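Local atomic coordinates of guanidinopropionase (PDB entry 3NIQ), a protein that hydrolyses 3-guanidinopropanoate to beta-alanine and urea, using two manganese ions per subunit. Residues E106-Y109 / R110-A114; V128-P131 / I132-L136; F169-A172 / I173-L177. All blocks are in the same frame, centred on the assembly; numbering follows the deposited sequence.

Interaction 1 of 3, residues E106-Y109 / R110-A114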
ATOM      1  N   GLU A 106     -24.521  24.158  10.007  1.00 19.28           N
ATOM      2  CA  GLU A 106     -25.092  24.768  11.212  1.00 19.08           C
ATOM      3  C   GLU A 106     -26.612  24.516  11.295  1.00 18.91           C
ATOM      4  O   GLU A 106     -27.140  24.250  12.376  1.00 19.97           O
ATOM      5  CB  GLU A 106     -24.814  26.282  11.270  1.00 19.42           C
ATOM      6  CG  GLU A 106     -25.513  26.956  12.472  1.00 20.13           C
ATOM      7  CD  GLU A 106     -25.270  28.464  12.591  1.00 21.71           C
ATOM      8  OE1 GLU A 106     -24.462  29.027  11.812  1.00 20.52           O
ATOM      9  OE2 GLU A 106     -25.887  29.076  13.487  1.00 20.57           O
ATOM     10  N   GLY A 107     -27.302  24.641  10.157  1.00 19.95           N
ATOM     11  CA  GLY A 107     -28.755  24.443  10.098  1.00 19.91           C
ATOM     12  C   GLY A 107     -29.144  23.050  10.579  1.00 20.77           C
ATOM     13  O   GLY A 107     -30.083  22.885  11.354  1.00 19.95           O
ATOM     14  N   PHE A 108     -28.383  22.046  10.149  1.00 20.30           N
ATOM     15  CA  PHE A 108     -28.572  20.690  10.619  1.00 19.71           C
ATOM     16  C   PHE A 108     -28.386  20.585  12.135  1.00 19.62           C
ATOM     17  O   PHE A 108     -29.223  20.014  12.847  1.00 18.79           O
ATOM     18  CB  PHE A 108     -27.583  19.772   9.887  1.00 20.25           C
ATOM     19  CG  PHE A 108     -27.752  18.312  10.206  1.00 22.07           C
ATOM     20  CD1 PHE A 108     -28.757  17.565   9.593  1.00 23.89           C
ATOM     21  CD2 PHE A 108     -26.892  17.681  11.092  1.00 22.68           C
ATOM     22  CE1 PHE A 108     -28.917  16.186   9.880  1.00 27.12           C
ATOM     23  CE2 PHE A 108     -27.040  16.318  11.398  1.00 25.39           C
ATOM     24  CZ  PHE A 108     -28.062  15.569  10.788  1.00 27.60           C
ATOM     25  N   TYR A 109     -27.283  21.132  12.641  1.00 19.06           N
ATOM     26  CA  TYR A 109     -27.004  21.018  14.062  1.00 19.57           C
ATOM     27  C   TYR A 109     -27.972  21.813  14.933  1.00 19.63           C
ATOM     28  O   TYR A 109     -28.200  21.446  16.072  1.00 19.91           O
ATOM     29  CB  TYR A 109     -25.535  21.370  14.383  1.00 19.04           C
ATOM     30  CG  TYR A 109     -24.631  20.182  14.110  1.00 18.79           C
ATOM     31  CD1 TYR A 109     -24.285  19.290  15.137  1.00 16.98           C
ATOM     32  CD2 TYR A 109     -24.178  19.912  12.826  1.00 15.68           C
ATOM     33  CE1 TYR A 109     -23.486  18.166  14.883  1.00 17.87           C
ATOM     34  CE2 TYR A 109     -23.370  18.767  12.558  1.00 17.35           C
ATOM     35  CZ  TYR A 109     -23.023  17.925  13.590  1.00 18.55           C
ATOM     36  OH  TYR A 109     -22.249  16.810  13.364  1.00 17.67           O
ATOM     37  N   ARG A 110     -28.514  22.909  14.410  1.00 20.54           N
ATOM     38  CA  ARG A 110     -29.594  23.636  15.130  1.00 21.07           C
ATOM     39  C   ARG A 110     -30.809  22.730  15.371  1.00 21.32           C
ATOM     40  O   ARG A 110     -31.448  22.801  16.418  1.00 21.71           O
ATOM     41  CB  ARG A 110     -30.038  24.872  14.352  1.00 20.27           C
ATOM     42  CG  ARG A 110     -29.019  26.019  14.368  1.00 21.98           C
ATOM     43  CD  ARG A 110     -29.690  27.353  14.144  1.00 22.54           C
ATOM     44  NE  ARG A 110     -28.743  28.475  14.069  1.00 23.34           N
ATOM     45  CZ  ARG A 110     -29.127  29.751  14.023  1.00 24.77           C
ATOM     46  NH1 ARG A 110     -30.428  30.054  14.067  1.00 21.15           N
ATOM     47  NH2 ARG A 110     -28.222  30.725  13.937  1.00 20.56           N
ATOM     48  N   GLN A 111     -31.117  21.881  14.392  1.00 21.91           N
ATOM     49  CA  GLN A 111     -32.236  20.942  14.503  1.00 23.34           C
ATOM     50  C   GLN A 111     -31.924  19.866  15.520  1.00 22.89           C
ATOM     51  O   GLN A 111     -32.772  19.500  16.341  1.00 22.87           O
ATOM     52  CB  GLN A 111     -32.482  20.251  13.160  1.00 24.74           C
ATOM     53  CG  GLN A 111     -33.251  21.082  12.144  1.00 29.77           C
ATOM     54  CD  GLN A 111     -33.195  20.468  10.750  1.00 36.23           C
ATOM     55  OE1 GLN A 111     -32.256  19.740  10.414  1.00 40.20           O
ATOM     56  NE2 GLN A 111     -34.194  20.767   9.930  1.00 38.70           N
ATOM     57  N   VAL A 112     -30.712  19.320  15.435  1.00 21.03           N
ATOM     58  CA  VAL A 112     -30.270  18.315  16.382  1.00 20.88           C
ATOM     59  C   VAL A 112     -30.377  18.922  17.799  1.00 20.72           C
ATOM     60  O   VAL A 112     -30.961  18.324  18.690  1.00 20.11           O
ATOM     61  CB  VAL A 112     -28.811  17.853  16.072  1.00 21.66           C
ATOM     62  CG1 VAL A 112     -28.261  16.977  17.196  1.00 18.75           C
ATOM     63  CG2 VAL A 112     -28.754  17.138  14.734  1.00 20.87           C
ATOM     64  N   HIS A 113     -29.829  20.127  17.976  1.00 20.73           N
ATOM     65  CA  HIS A 113     -29.811  20.783  19.275  1.00 20.80           C
ATOM     66  C   HIS A 113     -31.256  21.078  19.769  1.00 21.44           C
ATOM     67  O   HIS A 113     -31.593  20.849  20.931  1.00 20.62           O
ATOM     68  CB  HIS A 113     -29.012  22.080  19.193  1.00 21.26           C
ATOM     69  CG  HIS A 113     -28.851  22.769  20.510  1.00 22.16           C
ATOM     70  ND1 HIS A 113     -28.221  22.174  21.582  1.00 24.42           N
ATOM     71  CD2 HIS A 113     -29.226  24.002  20.932  1.00 23.76           C
ATOM     72  CE1 HIS A 113     -28.218  23.010  22.610  1.00 24.31           C
ATOM     73  NE2 HIS A 113     -28.826  24.121  22.244  1.00 22.45           N
ATOM     74  N   ALA A 114     -32.097  21.566  18.874  1.00 22.13           N
ATOM     75  CA  ALA A 114     -33.483  21.883  19.244  1.00 23.65           C
ATOM     76  C   ALA A 114     -34.230  20.644  19.756  1.00 24.20           C
ATOM     77  O   ALA A 114     -35.115  20.763  20.579  1.00 23.75           O
ATOM     78  CB  ALA A 114     -34.227  22.536  18.093  1.00 23.83           C
TER
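E106 and R110, one helical turn apart, are joined by a salt bridge in which a single carboxylate oxygen receives two guanidinium nitrogens. R110 presents its NE side: NE lies 3.0 Å from E106 OE2 and NH2 lies 2.9 Å from the same oxygen. The oxygen sits at the edge of the guanidinium, close to its plane, but the carboxylate is not coplanar with it; the two planes stand 48° apart. Both nitrogens come to OE2 from the same face, each well out of the carboxylate plane, NE on the anti side. Neither bond is straight, as expected where two neighbouring donors converge on one acceptor. The glutamate reaches this place because CG is anti to the backbone N (chi1 175°) and the chain beyond it runs fully extended. R110 starts the other way, with CG beside its backbone N, which brings CG within 3.3 Å of E106 O, the carbonyl that already accepts the hydrogen bond from R110 N. R138 brings a second positive group close to R110 and may influence the pair; R134 packs on E106 through its aliphatic part.

F108 and V112 make the apolar counterpart of this i to i+4 pairing. Their side chains cross obliquely, with F108 CE2 3.8 Å from V112 CG2. In the backbone of the same pair, V112 N donates to F108 O at 3.1 Å, and Y109 O receives H113 N in the next bond of the helix.

In the arginase fold, helix 98-114 flanks the parallel sheet. Y109 points into the core, where its OH is hydrogen-bonded to S121 and its ring packs on I40 and V42 of strand 37-42. On the adjoining helix 129-136 it meets I132 and A135, while F108 extends the cover over I40.

Interaction 2 of 3, residues V128-P131 / I132-L136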
ATOM      1  N   VAL A 128     -15.245  21.807  10.657  1.00 19.05           N
ATOM      2  CA  VAL A 128     -16.579  21.294  10.942  1.00 19.87           C
ATOM      3  C   VAL A 128     -17.065  21.635  12.361  1.00 20.22           C
ATOM      4  O   VAL A 128     -18.280  21.757  12.608  1.00 19.66           O
ATOM      5  CB  VAL A 128     -16.671  19.764  10.728  1.00 20.62           C
ATOM      6  CG1 VAL A 128     -15.535  19.046  11.430  1.00 25.21           C
ATOM      7  CG2 VAL A 128     -17.977  19.259  11.313  1.00 24.66           C
ATOM      8  N   THR A 129     -16.130  21.800  13.293  1.00 19.84           N
ATOM      9  CA  THR A 129     -16.514  22.075  14.683  1.00 19.03           C
ATOM     10  C   THR A 129     -17.148  23.469  14.844  1.00 18.50           C
ATOM     11  O   THR A 129     -18.026  23.666  15.700  1.00 17.24           O
ATOM     12  CB  THR A 129     -15.319  21.890  15.653  1.00 20.05           C
ATOM     13  OG1 THR A 129     -14.755  20.590  15.449  1.00 20.41           O
ATOM     14  CG2 THR A 129     -15.768  21.994  17.117  1.00 20.09           C
ATOM     15  N   LEU A 130     -16.728  24.417  14.012  1.00 18.13           N
ATOM     16  CA  LEU A 130     -17.314  25.758  14.045  1.00 19.22           C
ATOM     17  C   LEU A 130     -18.845  25.804  13.875  1.00 19.29           C
ATOM     18  O   LEU A 130     -19.529  26.306  14.760  1.00 17.66           O
ATOM     19  CB  LEU A 130     -16.646  26.700  13.038  1.00 19.45           C
ATOM     20  CG  LEU A 130     -17.212  28.128  12.989  1.00 20.60           C
ATOM     21  CD1 LEU A 130     -17.176  28.775  14.353  1.00 19.35           C
ATOM     22  CD2 LEU A 130     -16.441  28.974  11.963  1.00 17.87           C
ATOM     23  N   PRO A 131     -19.388  25.304  12.738  1.00 19.66           N
ATOM     24  CA  PRO A 131     -20.853  25.338  12.618  1.00 19.90           C
ATOM     25  C   PRO A 131     -21.582  24.557  13.715  1.00 19.97           C
ATOM     26  O   PRO A 131     -22.652  24.963  14.157  1.00 21.34           O
ATOM     27  CB  PRO A 131     -21.115  24.751  11.216  1.00 20.14           C
ATOM     28  CG  PRO A 131     -19.823  23.996  10.875  1.00 20.93           C
ATOM     29  CD  PRO A 131     -18.750  24.819  11.502  1.00 20.09           C
ATOM     30  N   ILE A 132     -20.997  23.463  14.183  1.00 19.32           N
ATOM     31  CA  ILE A 132     -21.508  22.762  15.361  1.00 17.83           C
ATOM     32  C   ILE A 132     -21.604  23.703  16.585  1.00 19.19           C
ATOM     33  O   ILE A 132     -22.661  23.788  17.239  1.00 19.39           O
ATOM     34  CB  ILE A 132     -20.610  21.517  15.686  1.00 17.75           C
ATOM     35  CG1 ILE A 132     -20.643  20.526  14.525  1.00 17.90           C
ATOM     36  CG2 ILE A 132     -21.066  20.826  17.005  1.00 16.83           C
ATOM     37  CD1 ILE A 132     -19.819  19.177  14.758  1.00 14.08           C
ATOM     38  N   PHE A 133     -20.518  24.419  16.886  1.00 18.50           N
ATOM     39  CA  PHE A 133     -20.514  25.353  18.015  1.00 18.81           C
ATOM     40  C   PHE A 133     -21.511  26.502  17.794  1.00 19.09           C
ATOM     41  O   PHE A 133     -22.121  26.988  18.748  1.00 19.02           O
ATOM     42  CB  PHE A 133     -19.108  25.922  18.259  1.00 17.71           C
ATOM     43  CG  PHE A 133     -18.195  25.011  19.040  1.00 20.25           C
ATOM     44  CD1 PHE A 133     -18.471  23.661  19.178  1.00 18.62           C
ATOM     45  CD2 PHE A 133     -17.040  25.520  19.641  1.00 22.10           C
ATOM     46  CE1 PHE A 133     -17.640  22.830  19.900  1.00 23.36           C
ATOM     47  CE2 PHE A 133     -16.180  24.687  20.372  1.00 23.53           C
ATOM     48  CZ  PHE A 133     -16.482  23.336  20.501  1.00 24.85           C
ATOM     49  N   ARG A 134     -21.678  26.922  16.545  1.00 18.90           N
ATOM     50  CA  ARG A 134     -22.687  27.928  16.211  1.00 19.94           C
ATOM     51  C   ARG A 134     -24.080  27.477  16.618  1.00 19.57           C
ATOM     52  O   ARG A 134     -24.877  28.289  17.102  1.00 19.42           O
ATOM     53  CB  ARG A 134     -22.635  28.301  14.731  1.00 19.29           C
ATOM     54  CG  ARG A 134     -21.513  29.306  14.435  1.00 21.28           C
ATOM     55  CD  ARG A 134     -21.333  29.536  12.942  1.00 22.20           C
ATOM     56  NE  ARG A 134     -20.275  30.500  12.668  1.00 20.92           N
ATOM     57  CZ  ARG A 134     -19.962  30.935  11.447  1.00 23.61           C
ATOM     58  NH1 ARG A 134     -20.592  30.458  10.379  1.00 23.86           N
ATOM     59  NH2 ARG A 134     -18.993  31.822  11.290  1.00 22.87           N
ATOM     60  N   ALA A 135     -24.363  26.185  16.480  1.00 18.01           N
ATOM     61  CA  ALA A 135     -25.638  25.647  16.965  1.00 18.44           C
ATOM     62  C   ALA A 135     -25.674  25.441  18.467  1.00 19.76           C
ATOM     63  O   ALA A 135     -26.635  25.860  19.129  1.00 20.89           O
ATOM     64  CB  ALA A 135     -26.004  24.326  16.252  1.00 18.19           C
ATOM     65  N   LEU A 136     -24.645  24.785  19.008  1.00 19.93           N
ATOM     66  CA  LEU A 136     -24.669  24.339  20.409  1.00 20.87           C
ATOM     67  C   LEU A 136     -24.343  25.438  21.394  1.00 20.63           C
ATOM     68  O   LEU A 136     -24.643  25.301  22.577  1.00 20.69           O
ATOM     69  CB  LEU A 136     -23.698  23.161  20.673  1.00 19.79           C
ATOM     70  CG  LEU A 136     -23.751  21.864  19.860  1.00 23.78           C
ATOM     71  CD1 LEU A 136     -23.021  20.695  20.569  1.00 21.69           C
ATOM     72  CD2 LEU A 136     -25.158  21.483  19.495  1.00 24.10           C
TER
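R134 reaches back across L130, one turn earlier, its chain passing the L130 carbonyl and crossing the leucine side chain at an angle. Its CB is 3.4 Å from P131 O, and CG, beside the backbone N (chi1 -80°), is 3.6 Å from L130 O. From CG the chain runs extended, and CD skirts the same carbonyl. NE then reaches the leucine itself, 3.9 Å from L130 CG. At the tip, L130 CD2 lies over one face of the guanidinium, toward its rim, at 3.9 Å from NH2; this is an apolar cover, and the polar partners of the group come from outside the helix. NE makes a salt bridge with E175, while NH2 has a weak hydrogen bond to Y163 OH.

Helix 129-136 follows strand 118-123 in the α/β arginase fold and packs against the parallel sheet, with metal ligand H126 in the loop just before it. On its inward side T129 and F133 run side by side, pointing the same way. T129 CG2 sits over a face of the F133 ring in a CH-pi contact, 3.8 Å from the ring centroid, and Y236 meets that ring edge-to-face. T129 OG1 instead turns to D281 OD2, to which it is hydrogen-bonded. V128 and I132 are similarly aligned, V128 CG2 lying 3.9 Å from I132 CD1.

Interaction 3 of 3, residues F169-A172 / I173-L177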
ATOM      1  N   PHE A 169     -11.476  27.758  16.304  1.00 19.10           N
ATOM      2  CA  PHE A 169     -11.664  28.103  17.704  1.00 19.49           C
ATOM      3  C   PHE A 169     -11.421  29.575  17.970  1.00 21.09           C
ATOM      4  O   PHE A 169     -11.922  30.119  18.958  1.00 21.37           O
ATOM      5  CB  PHE A 169     -10.851  27.161  18.605  1.00 19.40           C
ATOM      6  CG  PHE A 169     -11.288  25.744  18.461  1.00 20.54           C
ATOM      7  CD1 PHE A 169     -10.399  24.756  18.046  1.00 20.46           C
ATOM      8  CD2 PHE A 169     -12.639  25.417  18.629  1.00 18.38           C
ATOM      9  CE1 PHE A 169     -10.840  23.441  17.845  1.00 23.65           C
ATOM     10  CE2 PHE A 169     -13.091  24.122  18.428  1.00 20.21           C
ATOM     11  CZ  PHE A 169     -12.182  23.120  18.029  1.00 20.15           C
ATOM     12  N   ARG A 170     -10.691  30.228  17.068  1.00 21.81           N
ATOM     13  CA  ARG A 170     -10.566  31.672  17.135  1.00 22.62           C
ATOM     14  C   ARG A 170     -11.912  32.289  16.797  1.00 22.61           C
ATOM     15  O   ARG A 170     -12.423  33.127  17.543  1.00 23.20           O
ATOM     16  CB  ARG A 170      -9.488  32.178  16.184  1.00 22.36           C
ATOM     17  CG  ARG A 170      -9.404  33.717  16.165  1.00 25.07           C
ATOM     18  CD  ARG A 170      -8.051  34.149  15.654  1.00 30.90           C
ATOM     19  NE  ARG A 170      -7.842  35.572  15.834  1.00 38.06           N
ATOM     20  CZ  ARG A 170      -6.662  36.111  16.125  1.00 38.71           C
ATOM     21  NH1 ARG A 170      -5.578  35.340  16.271  1.00 39.61           N
ATOM     22  NH2 ARG A 170      -6.579  37.412  16.269  1.00 40.16           N
ATOM     23  N   ARG A 171     -12.484  31.857  15.673  1.00 22.16           N
ATOM     24  CA  ARG A 171     -13.842  32.245  15.289  1.00 22.47           C
ATOM     25  C   ARG A 171     -14.843  31.984  16.393  1.00 22.21           C
ATOM     26  O   ARG A 171     -15.658  32.854  16.694  1.00 23.21           O
ATOM     27  CB  ARG A 171     -14.300  31.493  14.044  1.00 22.25           C
ATOM     28  CG  ARG A 171     -13.530  31.831  12.800  1.00 25.44           C
ATOM     29  CD  ARG A 171     -13.633  33.326  12.458  1.00 30.85           C
ATOM     30  NE  ARG A 171     -12.422  33.619  11.729  1.00 39.28           N
ATOM     31  CZ  ARG A 171     -11.362  34.231  12.233  1.00 37.44           C
ATOM     32  NH1 ARG A 171     -11.375  34.721  13.458  1.00 37.73           N
ATOM     33  NH2 ARG A 171     -10.301  34.369  11.480  1.00 41.33           N
ATOM     34  N   ALA A 172     -14.774  30.796  17.000  1.00 20.81           N
ATOM     35  CA  ALA A 172     -15.735  30.416  18.051  1.00 20.68           C
ATOM     36  C   ALA A 172     -15.685  31.360  19.259  1.00 20.42           C
ATOM     37  O   ALA A 172     -16.717  31.702  19.824  1.00 21.74           O
ATOM     38  CB  ALA A 172     -15.484  29.016  18.502  1.00 20.17           C
ATOM     39  N   ILE A 173     -14.477  31.741  19.651  1.00 21.60           N
ATOM     40  CA  ILE A 173     -14.257  32.673  20.766  1.00 22.70           C
ATOM     41  C   ILE A 173     -14.752  34.086  20.391  1.00 23.00           C
ATOM     42  O   ILE A 173     -15.500  34.688  21.134  1.00 23.73           O
ATOM     43  CB  ILE A 173     -12.767  32.656  21.198  1.00 22.55           C
ATOM     44  CG1 ILE A 173     -12.447  31.298  21.834  1.00 22.68           C
ATOM     45  CG2 ILE A 173     -12.444  33.838  22.163  1.00 24.19           C
ATOM     46  CD1 ILE A 173     -10.975  31.017  22.041  1.00 23.58           C
ATOM     47  N   GLU A 174     -14.388  34.564  19.202  1.00 23.44           N
ATOM     48  CA  GLU A 174     -14.844  35.870  18.715  1.00 24.56           C
ATOM     49  C   GLU A 174     -16.368  35.936  18.651  1.00 24.87           C
ATOM     50  O   GLU A 174     -16.966  36.958  19.000  1.00 25.28           O
ATOM     51  CB  GLU A 174     -14.276  36.148  17.322  1.00 24.61           C
ATOM     52  CG  GLU A 174     -12.841  36.520  17.282  1.00 26.08           C
ATOM     53  CD  GLU A 174     -12.319  36.676  15.846  1.00 30.80           C
ATOM     54  OE1 GLU A 174     -13.052  36.352  14.886  1.00 32.48           O
ATOM     55  OE2 GLU A 174     -11.166  37.117  15.678  1.00 32.54           O
ATOM     56  N   GLU A 175     -16.994  34.839  18.224  1.00 23.43           N
ATOM     57  CA  GLU A 175     -18.450  34.782  18.119  1.00 22.57           C
ATOM     58  C   GLU A 175     -19.139  34.547  19.465  1.00 22.48           C
ATOM     59  O   GLU A 175     -20.353  34.517  19.531  1.00 22.51           O
ATOM     60  CB  GLU A 175     -18.891  33.724  17.081  1.00 22.92           C
ATOM     61  CG  GLU A 175     -18.487  34.106  15.640  1.00 23.84           C
ATOM     62  CD  GLU A 175     -18.679  32.997  14.609  1.00 25.21           C
ATOM     63  OE1 GLU A 175     -19.568  32.115  14.770  1.00 25.75           O
ATOM     64  OE2 GLU A 175     -17.936  33.016  13.609  1.00 26.11           O
ATOM     65  N   GLY A 176     -18.369  34.377  20.535  1.00 22.34           N
ATOM     66  CA  GLY A 176     -18.966  34.192  21.874  1.00 21.64           C
ATOM     67  C   GLY A 176     -19.519  32.786  22.134  1.00 21.74           C
ATOM     68  O   GLY A 176     -20.322  32.589  23.055  1.00 20.76           O
ATOM     69  N   LEU A 177     -19.079  31.802  21.345  1.00 19.99           N
ATOM     70  CA  LEU A 177     -19.623  30.442  21.442  1.00 19.94           C
ATOM     71  C   LEU A 177     -18.805  29.557  22.353  1.00 19.10           C
ATOM     72  O   LEU A 177     -19.306  28.578  22.907  1.00 18.99           O
ATOM     73  CB  LEU A 177     -19.670  29.792  20.053  1.00 19.75           C
ATOM     74  CG  LEU A 177     -20.329  30.622  18.947  1.00 18.82           C
ATOM     75  CD1 LEU A 177     -19.909  30.080  17.576  1.00 20.02           C
ATOM     76  CD2 LEU A 177     -21.874  30.620  19.103  1.00 22.02           C
TER
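The last turn of helix 168-174 is closed by E174 N donating to R170 O at 2.9 Å and by E175 N donating to R171 O. Two arginines share E174, which is itself exposed. R171, bent at chi2 (-60°), lies alongside the glutamate, and its guanidinium is only 18° from the carboxylate plane. Its NH1 is 2.7 Å from E174 OE1, a salt bridge whose hydrogen bond is weak because the N-H points well off the oxygen; R171 NE is held by P162 O. R170 crosses E174 with the two planar groups nearly perpendicular, and its NE to E174 OE2 distance of 3.7 Å makes this a long bridge.

Beyond E175 the chain ends the helix in a Schellman motif: G176, with phi 78°, sends its N to I173 O, and L177 N reaches back 2.8 Å to A172 O. The turn delivers the chain to the short strand 178-179, ahead of strand 183-188 of the arginase-fold sheet. E175 CG lies 3.3 Å from R171 O, and its carboxylate turns to R134. At the other end F169 meets the manganese ligand H126 edge-to-face.

In the fold
The contacts run in series along the chain, with interaction 2 between the others. Its centre is about 9 Å from that of interaction 1 and about 10 Å from that of interaction 3. Toward interaction 1, E106 OE1 lies 3.4 Å from R134 CD and Y109 CZ 3.6 Å from I132 CD1. Toward interaction 3 the join is ionic as well as apolar, with R134 NE 2.7 Å from E175 OE1 and T129 CG2 3.7 Å from F169 CE2. Interactions 1 and 3 do not touch. The T129 and F169 side chains come nearest the metals, about 7 Å and 6 Å from a manganese ion; T129 lies behind H126 and F169 beside both H126 and D152, consistent with second-shell positions.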